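Local coordinates for protein aminotransferase (PDB 4GRX) that probably transfers amino groups between amines or amino acids and carbonyl acceptors, using pyridoxal phosphate, as an omega-aminotransferase of class III, at residues A64-W69 with C436-L441; M71-D76 with L299-F304; E235-A240 with V270-G275. All blocks are in the same frame, centred on the assembly; numbering follows the deposited sequence.

Interaction 1 of 3, residues A64-W69 with C436-L441; sequences ANSGLW and CPPFIL
Ser66 OG is shared between two partners: it donates to the carbonyl oxygen of Cys436, with OG and O 2.8 Å apart, and it is also hydrogen-bonded to Arg276. The hydroxyl comes in from the side of the C=O group, tilted slightly from the carbonyl plane. The ring of Pro438 lies alongside, its CD 3.7 Å from Ser66 OG. With an alanine here, the buried Cys436 carbonyl would probably lose its hydroxyl donor and Arg276 one of its acceptors. Two residues before the serine, Ala64 O accepts the backbone N-H of Cys436 over 2.8 Å between O and N, with 149° at the hydrogen. Cys436 is thus gripped through both its N and its O. Its thiol points at Trp69. At chi1 60° SG sits between the backbone N and the carbonyl carbon, over one face of the indole, in a sulfur-aromatic contact. SG is 3.8 Å from the centroid of the Trp69 six-membered ring and 24° off its normal, displaced toward the rim; Trp69 CE3 is the nearest atom, 3.5 Å from SG. Trp69 CE3 also meets Cys436 CB at 3.7 Å. The indole side chain is about 5 Å from the bound delta-amino valeric acid, consistent with a place behind the ligand pocket. Arg276 joins the two loops further, bonding to the backbone oxygens of Trp69 and Pro437. The contact ties the loop after strand 60-63 to the loop between strand 432-435 and helix 443-463, with Met449 of that helix against Ala64 and Pro437, and Phe368 of helix 357-375 on Pro437.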
loop_
_atom_site.group_PDB
_atom_site.type_symbol
_atom_site.label_atom_id
_atom_site.label_comp_id
_atom_site.label_asym_id
_atom_site.label_seq_id
_atom_site.Cartn_x
_atom_site.Cartn_y
_atom_site.Cartn_z
ATOM N N ALA A 64 10.724 23.060 1.692
ATOM C CA ALA A 64 11.136 22.864 3.082
ATOM C C ALA A 64 10.325 21.766 3.763
ATOM O O ALA A 64 10.349 21.638 4.982
ATOM C CB ALA A 64 11.017 24.163 3.862
ATOM N N ASN A 65 9.617 20.967 2.975
ATOM C CA ASN A 65 8.813 19.868 3.503
ATOM C C ASN A 65 9.356 18.536 3.009
ATOM O O ASN A 65 8.709 17.501 3.148
ATOM C CB ASN A 65 7.358 20.041 3.062
ATOM C CG ASN A 65 6.379 19.445 4.039
ATOM O OD1 ASN A 65 5.733 18.428 3.757
ATOM N ND2 ASN A 65 6.257 20.068 5.199
ATOM N N SER A 66 10.551 18.582 2.423
ATOM C CA SER A 66 11.222 17.410 1.873
ATOM C C SER A 66 10.311 16.689 0.923
ATOM O O SER A 66 10.305 15.464 0.894
ATOM C CB SER A 66 11.634 16.438 2.979
ATOM O OG SER A 66 12.831 16.833 3.602
ATOM N N GLY A 67 9.553 17.452 0.144
ATOM C CA GLY A 67 8.379 16.930 -0.535
ATOM C C GLY A 67 7.408 16.510 0.550
ATOM O O GLY A 67 6.593 17.304 1.020
ATOM N N LEU A 68 7.538 15.268 0.998
ATOM C CA LEU A 68 6.655 14.747 2.019
ATOM C C LEU A 68 7.414 14.027 3.123
ATOM O O LEU A 68 7.207 12.846 3.342
ATOM C CB LEU A 68 5.655 13.823 1.360
ATOM C CG LEU A 68 4.283 13.684 1.993
ATOM C CD1 LEU A 68 3.806 14.980 2.626
ATOM C CD2 LEU A 68 3.331 13.188 0.919
ATOM N N TRP A 69 8.279 14.764 3.825
ATOM C CA TRP A 69 9.212 14.227 4.849
ATOM C C TRP A 69 10.307 13.348 4.308
ATOM O O TRP A 69 11.337 13.186 4.950
ATOM C CB TRP A 69 8.499 13.448 5.965
ATOM C CG TRP A 69 7.289 14.107 6.564
ATOM C CD1 TRP A 69 5.982 14.070 6.089
ATOM C CD2 TRP A 69 7.221 14.895 7.806
ATOM N NE1 TRP A 69 5.138 14.768 6.921
ATOM C CE2 TRP A 69 5.815 15.292 7.963
ATOM C CE3 TRP A 69 8.142 15.297 8.756
ATOM C CZ2 TRP A 69 5.381 16.060 9.035
ATOM C CZ3 TRP A 69 7.693 16.075 9.832
ATOM C CH2 TRP A 69 6.347 16.444 9.967
ATOM N N CYS A 436 10.382 20.748 7.676
ATOM C CA CYS A 436 11.103 19.474 7.661
ATOM C C CYS A 436 11.901 19.309 6.368
ATOM O O CYS A 436 11.629 18.396 5.570
ATOM C CB CYS A 436 10.152 18.285 7.902
ATOM S SG CYS A 436 8.806 18.086 6.703
ATOM N N PRO A 437 12.907 20.188 6.166
ATOM C CA PRO A 437 13.670 20.253 4.914
ATOM C C PRO A 437 14.550 19.012 4.683
ATOM O O PRO A 437 14.811 18.266 5.627
ATOM C CB PRO A 437 14.557 21.501 5.099
ATOM C CG PRO A 437 14.418 21.928 6.527
ATOM C CD PRO A 437 13.558 20.948 7.250
ATOM N N PRO A 438 15.021 18.790 3.437
ATOM C CA PRO A 438 15.971 17.678 3.260
ATOM C C PRO A 438 17.227 17.835 4.132
ATOM O O PRO A 438 17.605 18.944 4.536
ATOM C CB PRO A 438 16.356 17.773 1.782
ATOM C CG PRO A 438 15.292 18.587 1.140
ATOM C CD PRO A 438 14.824 19.545 2.186
ATOM N N PHE A 439 17.866 16.707 4.410
ATOM C CA PHE A 439 19.116 16.695 5.160
ATOM C C PHE A 439 20.264 17.402 4.419
ATOM O O PHE A 439 21.142 17.978 5.049
ATOM C CB PHE A 439 19.505 15.256 5.522
ATOM C CG PHE A 439 18.475 14.511 6.359
ATOM C CD1 PHE A 439 18.580 13.130 6.528
ATOM C CD2 PHE A 439 17.405 15.176 6.977
ATOM C CE1 PHE A 439 17.654 12.437 7.300
ATOM C CE2 PHE A 439 16.474 14.483 7.745
ATOM C CZ PHE A 439 16.598 13.112 7.909
ATOM N N ILE A 440 20.250 17.380 3.090
ATOM C CA ILE A 440 21.296 18.027 2.270
ATOM C C ILE A 440 21.313 19.569 2.335
ATOM O O ILE A 440 22.037 20.230 1.570
ATOM C CB ILE A 440 21.219 17.591 0.786
ATOM C CG1 ILE A 440 19.885 18.028 0.160
ATOM C CG2 ILE A 440 21.397 16.083 0.664
ATOM C CD1 ILE A 440 19.983 18.314 -1.322
ATOM N N LEU A 441 20.530 20.127 3.254
ATOM C CA LEU A 441 20.309 21.567 3.358
ATOM C C LEU A 441 21.529 22.323 3.887
ATOM O O LEU A 441 22.060 21.978 4.955
ATOM C CB LEU A 441 19.106 21.859 4.260
ATOM C CG LEU A 441 18.573 23.289 4.182
ATOM C CD1 LEU A 441 17.602 23.428 3.012
ATOM C CD2 LEU A 441 17.909 23.677 5.493
#

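Interaction 2 of 3, residues M71-D76 with L299-F304; sequences MVAGFD and LTAGFF
Met71 lays the end of its thioether over the backbone of Gly302, with Met71 CE 3.7 Å from Gly302 CA and 3.3 Å from Gly302 O. The chain bends at chi2 (-92°), which folds the sulfur and methyl back toward the 299-304 loop; SD ends 4.0 Å from Ala301 O. Gly302 carries no side chain on the flank where the methyl rests, so the thioether can lie directly on its main chain. Beside this, Val72 CG2 and Ala301 CB meet at 4.3 Å, and Ala73 CB touches the same methyl, making a small apolar patch of short side chains. Phe303 joins in through its rim: Gly74 O stands at the ring edge, 4.4 Å from CE1. The contact is one of turn against turn. Residues 71-74 form a type I beta turn and 300-303 a type I' turn, whose corners, Ala301 and Gly302, both take positive phi. Phe303 N closes the latter on Thr300 O, and Thr300 OG1 gives a 2.6 Å bond to Phe304 O, in the carbonyl plane and on a lone pair. The second subunit reaches the same loop: its His338 and Tyr88 bond to the carbonyl oxygens of Gly302 and Phe303, and the two Phe304 rings pack edge-to-face. Segment 299-304 lies just beyond Lys297, modelled as the pyridoxal phosphate aldimine, and links the antiparallel strands 292-295 and 307-311. A loop that follows the cofactor-bearing lysine and lies against the partner subunit fits the fold type I architecture of class III aminotransferases, whose active sites are built at the dimer interface.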
loop_
_atom_site.group_PDB
_atom_site.type_symbol
_atom_site.label_atom_id
_atom_site.label_comp_id
_atom_site.label_asym_id
_atom_site.label_seq_id
_atom_site.Cartn_x
_atom_site.Cartn_y
_atom_site.Cartn_z
ATOM N N MET A 71 12.054 13.108 1.031
ATOM C CA MET A 71 13.148 13.409 0.077
ATOM C C MET A 71 14.402 13.999 0.754
ATOM O O MET A 71 14.935 15.026 0.332
ATOM C CB MET A 71 12.670 14.333 -1.049
ATOM C CG MET A 71 11.345 13.938 -1.652
ATOM S SD MET A 71 11.560 12.874 -3.072
ATOM C CE MET A 71 9.978 12.022 -2.929
ATOM N N VAL A 72 14.876 13.328 1.790
ATOM C CA VAL A 72 15.980 13.832 2.605
ATOM C C VAL A 72 17.277 14.077 1.829
ATOM O O VAL A 72 18.115 14.871 2.252
ATOM C CB VAL A 72 16.244 12.903 3.802
ATOM C CG1 VAL A 72 14.961 12.745 4.616
ATOM C CG2 VAL A 72 16.758 11.554 3.315
ATOM N N ALA A 73 17.429 13.403 0.695
ATOM C CA ALA A 73 18.609 13.590 -0.125
ATOM C C ALA A 73 18.360 14.541 -1.303
ATOM O O ALA A 73 19.113 14.563 -2.273
ATOM C CB ALA A 73 19.128 12.246 -0.605
ATOM N N GLY A 74 17.295 15.329 -1.205
ATOM C CA GLY A 74 16.932 16.249 -2.270
ATOM C C GLY A 74 16.272 15.595 -3.473
ATOM O O GLY A 74 15.880 14.429 -3.437
ATOM N N PHE A 75 16.158 16.360 -4.550
ATOM C CA PHE A 75 15.379 15.945 -5.704
ATOM C C PHE A 75 16.217 15.542 -6.907
ATOM O O PHE A 75 15.673 15.280 -7.978
ATOM C CB PHE A 75 14.396 17.054 -6.073
ATOM C CG PHE A 75 13.445 17.398 -4.969
ATOM C CD1 PHE A 75 12.358 16.581 -4.699
ATOM C CD2 PHE A 75 13.647 18.530 -4.191
ATOM C CE1 PHE A 75 11.481 16.888 -3.672
ATOM C CE2 PHE A 75 12.769 18.851 -3.164
ATOM C CZ PHE A 75 11.683 18.032 -2.907
ATOM N N ASP A 76 17.536 15.493 -6.747
ATOM C CA ASP A 76 18.382 15.026 -7.842
ATOM C C ASP A 76 19.701 14.392 -7.404
ATOM O O ASP A 76 20.689 14.477 -8.127
ATOM C CB ASP A 76 18.596 16.143 -8.896
ATOM C CG ASP A 76 19.605 17.207 -8.457
ATOM O OD1 ASP A 76 19.696 17.523 -7.250
ATOM O OD2 ASP A 76 20.313 17.747 -9.341
ATOM N N LEU A 299 13.349 5.665 4.159
ATOM C CA LEU A 299 13.921 4.356 3.913
ATOM C C LEU A 299 14.496 4.272 2.489
ATOM O O LEU A 299 15.561 3.682 2.274
ATOM C CB LEU A 299 12.861 3.275 4.182
ATOM C CG LEU A 299 13.152 1.826 3.789
ATOM C CD1 LEU A 299 14.449 1.316 4.408
ATOM C CD2 LEU A 299 11.972 0.938 4.158
ATOM N N THR A 300 13.791 4.883 1.538
ATOM C CA THR A 300 14.236 4.965 0.143
ATOM C C THR A 300 14.477 6.408 -0.307
ATOM O O THR A 300 14.581 6.675 -1.505
ATOM C CB THR A 300 13.190 4.366 -0.829
ATOM O OG1 THR A 300 11.942 5.078 -0.713
ATOM C CG2 THR A 300 12.973 2.895 -0.547
ATOM N N ALA A 301 14.542 7.336 0.642
ATOM C CA ALA A 301 14.634 8.762 0.325
ATOM C C ALA A 301 13.587 9.187 -0.718
ATOM O O ALA A 301 13.864 10.001 -1.603
ATOM C CB ALA A 301 16.053 9.128 -0.122
ATOM N N GLY A 302 12.385 8.619 -0.609
ATOM C CA GLY A 302 11.300 8.876 -1.564
ATOM C C GLY A 302 11.541 8.491 -3.015
ATOM O O GLY A 302 10.824 8.946 -3.890
ATOM N N PHE A 303 12.543 7.653 -3.281
ATOM C CA PHE A 303 12.855 7.220 -4.655
ATOM C C PHE A 303 12.002 6.023 -5.122
ATOM O O PHE A 303 11.977 5.691 -6.325
ATOM C CB PHE A 303 14.355 6.879 -4.804
ATOM C CG PHE A 303 15.242 8.045 -5.216
ATOM C CD1 PHE A 303 15.242 9.246 -4.515
ATOM C CD2 PHE A 303 16.135 7.907 -6.285
ATOM C CE1 PHE A 303 16.085 10.289 -4.891
ATOM C CE2 PHE A 303 16.983 8.943 -6.660
ATOM C CZ PHE A 303 16.961 10.134 -5.963
ATOM N N PHE A 304 11.306 5.387 -4.179
ATOM C CA PHE A 304 10.571 4.149 -4.445
ATOM C C PHE A 304 9.668 3.801 -3.258
ATOM O O PHE A 304 10.098 3.933 -2.105
ATOM C CB PHE A 304 11.577 3.011 -4.671
ATOM C CG PHE A 304 10.986 1.771 -5.278
ATOM C CD1 PHE A 304 11.038 1.568 -6.642
ATOM C CD2 PHE A 304 10.388 0.794 -4.478
ATOM C CE1 PHE A 304 10.508 0.420 -7.203
ATOM C CE2 PHE A 304 9.864 -0.355 -5.039
ATOM C CZ PHE A 304 9.929 -0.545 -6.402
#

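Interaction 3 of 3, residues E235-A240 with V270-G275; sequences EPVMGA and VICGFG
Cys272 has its SG beside the backbone N (chi1 -68°), a setting that carries the sulfur in among Pro236 and Val237. The preceding residue, Ile271, takes a similar first torsion (chi1 -76°) with the rest of its longer branch extended, which sends CD1 to Gly239. Two neighbouring side chains of 270-275 therefore reach two separate places on 235-240. The sulfur is 4.0 Å from Val237 CB and 4.1 Å from Pro236 CD, and it also lies against main-chain atoms, with Val237 O 3.7 Å from SG. CD1 of Ile271 rests 3.8 Å from Gly239 CA, and the N of Ala240 follows at 4.3 Å from the same methyl. Gly239 has no side chain here; one would point straight at the isoleucine tip. Both segments follow neighbouring parallel strands, 229-234 and 265-268, and helix 250-260 lies between them in sequence, a beta-alpha-beta crossover. They therefore form adjacent loops at the C-terminal ends of strands in the large central sheet, the edge where fold type I pyridoxal phosphate enzymes build their active site. The side chain of Ala240 is about 4 Å from the bound delta-amino valeric acid. Glu235 fixes the shape of its own loop: OE2 accepts the N-H of Gly239 at 2.8 Å, from above the carboxylate plane and almost perfectly straight at 179°. Its other oxygen, OE1, takes the backbone N-H of Tyr162, a residue of the ligand pocket, so both oxygens of this buried carboxylate have a donor. Met390 of strand 390-395 packs on Val237 and Ile271 alike, and Tyr286 also touches Val237.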
loop_
_atom_site.group_PDB
_atom_site.type_symbol
_atom_site.label_atom_id
_atom_site.label_comp_id
_atom_site.label_asym_id
_atom_site.label_seq_id
_atom_site.Cartn_x
_atom_site.Cartn_y
_atom_site.Cartn_z
ATOM N N GLU A 235 4.551 7.150 17.565
ATOM C CA GLU A 235 5.654 7.857 16.940
ATOM C C GLU A 235 6.511 8.431 18.069
ATOM O O GLU A 235 5.957 9.000 19.032
ATOM C CB GLU A 235 5.139 9.029 16.121
ATOM C CG GLU A 235 4.275 8.657 14.937
ATOM C CD GLU A 235 3.354 9.789 14.544
ATOM O OE1 GLU A 235 2.191 9.757 14.999
ATOM O OE2 GLU A 235 3.791 10.713 13.810
ATOM N N PRO A 236 7.853 8.295 17.979
ATOM C CA PRO A 236 8.664 8.914 19.044
ATOM C C PRO A 236 8.409 10.427 19.135
ATOM O O PRO A 236 8.165 10.952 20.233
ATOM C CB PRO A 236 10.109 8.590 18.635
ATOM C CG PRO A 236 9.986 7.362 17.791
ATOM C CD PRO A 236 8.671 7.490 17.057
ATOM N N VAL A 237 8.451 11.098 17.983
ATOM C CA VAL A 237 8.047 12.487 17.847
ATOM C C VAL A 237 6.899 12.461 16.848
ATOM O O VAL A 237 7.037 11.854 15.781
ATOM C CB VAL A 237 9.164 13.354 17.236
ATOM C CG1 VAL A 237 8.734 14.814 17.170
ATOM C CG2 VAL A 237 10.449 13.232 18.020
ATOM N N MET A 238 5.776 13.098 17.182
ATOM C CA MET A 238 4.608 13.100 16.297
ATOM C C MET A 238 4.833 13.972 15.055
ATOM O O MET A 238 5.128 15.156 15.160
ATOM C CB MET A 238 3.359 13.530 17.064
ATOM C CG MET A 238 2.898 12.526 18.109
ATOM S SD MET A 238 1.350 13.047 18.870
ATOM C CE MET A 238 0.801 11.536 19.650
ATOM N N GLY A 239 4.707 13.372 13.875
ATOM C CA GLY A 239 5.010 14.055 12.620
ATOM C C GLY A 239 3.844 14.856 12.071
ATOM O O GLY A 239 3.758 16.076 12.288
ATOM N N ALA A 240 2.952 14.171 11.354
ATOM C CA ALA A 240 1.826 14.809 10.668
ATOM C C ALA A 240 0.806 15.406 11.630
ATOM O O ALA A 240 -0.005 16.242 11.236
ATOM C CB ALA A 240 1.156 13.844 9.713
ATOM N N VAL A 270 8.300 5.819 10.916
ATOM C CA VAL A 270 8.135 6.166 9.508
ATOM C C VAL A 270 8.744 7.539 9.153
ATOM O O VAL A 270 9.192 7.743 8.022
ATOM C CB VAL A 270 6.663 6.040 9.044
ATOM C CG1 VAL A 270 6.406 6.854 7.788
ATOM C CG2 VAL A 270 6.318 4.585 8.780
ATOM N N ILE A 271 8.771 8.459 10.121
ATOM C CA ILE A 271 9.384 9.781 9.935
ATOM C C ILE A 271 10.691 9.912 10.720
ATOM O O ILE A 271 11.609 10.648 10.311
ATOM C CB ILE A 271 8.427 10.920 10.335
ATOM C CG1 ILE A 271 7.372 11.104 9.244
ATOM C CG2 ILE A 271 9.197 12.214 10.563
ATOM C CD1 ILE A 271 6.303 12.084 9.620
ATOM N N CYS A 272 10.771 9.190 11.835
ATOM C CA CYS A 272 11.880 9.358 12.755
ATOM C C CYS A 272 13.037 8.445 12.391
ATOM O O CYS A 272 14.174 8.655 12.841
ATOM C CB CYS A 272 11.413 9.156 14.203
ATOM S SG CYS A 272 10.290 10.457 14.792
ATOM N N GLY A 273 12.741 7.457 11.545
ATOM C CA GLY A 273 13.747 6.502 11.077
ATOM C C GLY A 273 14.829 7.156 10.231
ATOM O O GLY A 273 14.535 7.934 9.326
ATOM N N PHE A 274 16.086 6.826 10.523
ATOM C CA PHE A 274 17.244 7.358 9.793
ATOM C C PHE A 274 17.352 8.872 9.790
ATOM O O PHE A 274 17.352 9.473 8.710
ATOM C CB PHE A 274 17.243 6.872 8.346
ATOM C CG PHE A 274 17.084 5.405 8.217
ATOM C CD1 PHE A 274 15.874 4.868 7.835
ATOM C CD2 PHE A 274 18.149 4.551 8.502
ATOM C CE1 PHE A 274 15.723 3.492 7.727
ATOM C CE2 PHE A 274 18.005 3.175 8.398
ATOM C CZ PHE A 274 16.783 2.647 8.015
ATOM N N GLY A 275 17.413 9.485 10.979
ATOM C CA GLY A 275 18.073 10.787 11.130
ATOM C C GLY A 275 17.381 12.072 11.544
ATOM O O GLY A 275 17.972 12.892 12.250
#

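How the interactions relate
All three contacts are buried. Interactions 1 and 2 draw on successive parts of one loop, between strand 60-63 and helix 78-90, where a probable 2.9 Å hydrogen bond from Met71 N to Ser66 O joins them. Interaction 1 alone has hydrogen bonds between its segments. Interactions 2 and 3 both use loops of the central sheet, but the second subunit packs on interaction 2, a meeting of turns, whereas no other chain touches interaction 3, which rests on a thiol and a methyl. Trp69 bridges interactions 1 and 3, packing against Ile271 and Gly239, and both approach the bound delta-amino valeric acid; Met71 of interaction 2 stays about 12 Å from it.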